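Local coordinates for enoyl-CoA hydratase/isomerase (Shewanella pealeana, PDB 4KPK), which probably acts as an isomerase or hydratase on enoyl-CoA thioesters, within the crotonase-like superfamily, at residues M129-P134 against V185-G190. Residues are numbered along the deposited sequence; the frame is centred on the assembly and turned at random.
Sequences MLDKFP and VTRAMG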
loop_
_atom_site.group_PDB
_atom_site.type_symbol
_atom_site.label_atom_id
_atom_site.label_comp_id
_atom_site.label_asym_id
_atom_site.label_seq_id
_atom_site.Cartn_x
_atom_site.Cartn_y
_atom_site.Cartn_z
HETATM N N MSE A 129 -22.106 -2.949 -1.139
HETATM C CA MSE A 129 -22.954 -2.125 -0.319
HETATM C C MSE A 129 -22.364 -1.858 1.056
HETATM O O MSE A 129 -22.557 -0.765 1.603
HETATM C CB MSE A 129 -24.310 -2.745 0.032
HETATM C CG MSE A 129 -25.204 -2.963 -1.195
HETATM SE SE MSE A 129 -26.981 -3.658 -0.642
HETATM C CE MSE A 129 -26.988 -3.099 1.231
ATOM N N LEU A 130 -21.706 -2.825 1.650
ATOM C CA LEU A 130 -21.018 -2.543 2.922
ATOM C C LEU A 130 -19.874 -1.584 2.753
ATOM O O LEU A 130 -19.764 -0.586 3.448
ATOM C CB LEU A 130 -20.483 -3.841 3.532
ATOM C CG LEU A 130 -19.732 -3.669 4.871
ATOM C CD1 LEU A 130 -20.576 -2.969 5.924
ATOM C CD2 LEU A 130 -19.228 -5.015 5.362
ATOM N N ASP A 131 -19.021 -1.872 1.796
ATOM C CA ASP A 131 -17.869 -1.042 1.563
ATOM C C ASP A 131 -18.259 0.449 1.285
ATOM O O ASP A 131 -17.543 1.395 1.722
ATOM C CB ASP A 131 -17.070 -1.638 0.422
ATOM C CG ASP A 131 -15.790 -0.934 0.203
ATOM O OD1 ASP A 131 -15.177 -0.666 1.238
ATOM O OD2 ASP A 131 -15.409 -0.619 -0.972
ATOM N N LYS A 132 -19.410 0.636 0.626
ATOM C CA LYS A 132 -19.896 1.968 0.192
ATOM C C LYS A 132 -20.879 2.537 1.211
ATOM O O LYS A 132 -21.288 3.660 1.089
ATOM C CB LYS A 132 -20.594 1.859 -1.201
ATOM C CG LYS A 132 -19.776 2.191 -2.436
ATOM C CD LYS A 132 -18.400 1.646 -2.349
ATOM C CE LYS A 132 -17.671 1.607 -3.685
ATOM N NZ LYS A 132 -16.743 0.400 -3.649
ATOM N N PHE A 133 -21.203 1.807 2.279
ATOM C CA PHE A 133 -22.190 2.285 3.257
ATOM C C PHE A 133 -21.820 3.698 3.684
ATOM O O PHE A 133 -20.670 3.916 4.032
ATOM C CB PHE A 133 -22.197 1.359 4.477
ATOM C CG PHE A 133 -23.448 1.427 5.299
ATOM C CD1 PHE A 133 -24.596 0.761 4.887
ATOM C CD2 PHE A 133 -23.463 2.101 6.515
ATOM C CE1 PHE A 133 -25.738 0.784 5.644
ATOM C CE2 PHE A 133 -24.618 2.157 7.296
ATOM C CZ PHE A 133 -25.771 1.515 6.854
ATOM N N PRO A 134 -22.763 4.684 3.583
ATOM C CA PRO A 134 -22.395 6.108 3.690
ATOM C C PRO A 134 -22.293 6.605 5.125
ATOM O O PRO A 134 -22.517 7.793 5.403
ATOM C CB PRO A 134 -23.554 6.840 2.938
ATOM C CG PRO A 134 -24.699 5.896 3.062
ATOM C CD PRO A 134 -24.087 4.518 2.948
ATOM N N VAL A 185 -9.953 -7.245 0.200
ATOM C CA VAL A 185 -8.951 -7.843 1.081
ATOM C C VAL A 185 -7.590 -7.334 0.673
ATOM O O VAL A 185 -6.777 -7.017 1.530
ATOM C CB VAL A 185 -9.034 -9.356 1.078
ATOM C CG1 VAL A 185 -7.773 -10.003 1.642
ATOM C CG2 VAL A 185 -10.278 -9.789 1.836
ATOM N N THR A 186 -7.389 -7.204 -0.642
ATOM C CA THR A 186 -6.156 -6.700 -1.222
ATOM C C THR A 186 -5.918 -5.238 -0.887
ATOM O O THR A 186 -4.776 -4.801 -0.567
ATOM C CB THR A 186 -6.135 -6.969 -2.753
ATOM O OG1 THR A 186 -6.315 -8.353 -2.946
ATOM C CG2 THR A 186 -4.809 -6.626 -3.362
ATOM N N ARG A 187 -6.977 -4.467 -0.928
ATOM C CA ARG A 187 -6.867 -3.091 -0.515
ATOM C C ARG A 187 -6.368 -3.013 0.953
ATOM O O ARG A 187 -5.561 -2.154 1.299
ATOM C CB ARG A 187 -8.213 -2.393 -0.610
ATOM C CG ARG A 187 -8.134 -0.898 -0.533
ATOM C CD ARG A 187 -9.499 -0.262 -0.517
ATOM N NE ARG A 187 -10.381 -1.013 0.321
ATOM C CZ ARG A 187 -11.707 -0.937 0.317
ATOM N NH1 ARG A 187 -12.323 -0.146 -0.528
ATOM N NH2 ARG A 187 -12.418 -1.667 1.192
ATOM N N ALA A 188 -6.858 -3.891 1.804
ATOM C CA ALA A 188 -6.530 -3.801 3.222
ATOM C C ALA A 188 -5.117 -4.220 3.517
ATOM O O ALA A 188 -4.374 -3.467 4.069
ATOM C CB ALA A 188 -7.494 -4.656 3.992
HETATM N N MSE A 189 -4.755 -5.422 3.105
HETATM C CA MSE A 189 -3.478 -6.050 3.466
HETATM C C MSE A 189 -2.363 -5.847 2.468
HETATM O O MSE A 189 -1.188 -6.039 2.804
HETATM C CB MSE A 189 -3.738 -7.526 3.689
HETATM C CG MSE A 189 -3.625 -8.401 2.450
HETATM SE SE MSE A 189 -3.913 -10.343 2.811
HETATM C CE MSE A 189 -2.985 -10.694 4.498
ATOM N N GLY A 190 -2.700 -5.413 1.248
ATOM C CA GLY A 190 -1.711 -5.156 0.216
ATOM C C GLY A 190 -1.401 -6.414 -0.634
ATOM O O GLY A 190 -1.597 -7.537 -0.186
#
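Arg-187 grips Asp-131 end-on through NH1 and NH2 in a bidentate salt bridge, a worked example of how one ion pair can link two helical segments of the crotonase fold whose backbones stay well apart. The nearest CA atoms of the two segments, those of Asp-131 and Val-185, are 11.2 Å from each other, and between residues 129-134 of helix 113-132 and residues 185-190 at the end of helix 182-189 the space is bridged by these two side chains. NH2 of Arg-187 gives OD1 of Asp-131 a bond of 2.9 Å, and NH1 of Arg-187 reaches OD2 of Asp-131 at 3.2 Å. The fit is not flat, since the carboxylate and guanidinium planes are twisted 47° apart. Both oxygens lie close to the guanidinium plane, yet OD1 is approached from above the carboxylate plane, whereas OD2 is met on its syn side. With CG anti to the backbone N (chi1 -166°) and an extended chi2, Arg-187 reaches out from its helix before bending at chi3 (41°) to present both terminal nitrogens.

The same charged atoms have partners outside the two segments. Arg-195 of the third subunit also bridges to OD1, carrying the network across the trimer interface, while Glu-252 takes NH1 of Arg-187 and the carbonyl oxygen of Cys-154 accepts from NH2. Asp-131 and Glu-252 probably supply the negative charge that lets the two arginines lie near each other. Replacing the Asp-131 carboxylate by the neutral amide of an asparagine is likely to leave Arg-187, Lys-132 and Arg-195 of the third subunit without their shared negative charge, weakening the link between the helices and the interface. On the anti side of the carboxylate, NZ of Lys-132 completes the grip, 3.2 Å from OD2 of Asp-131.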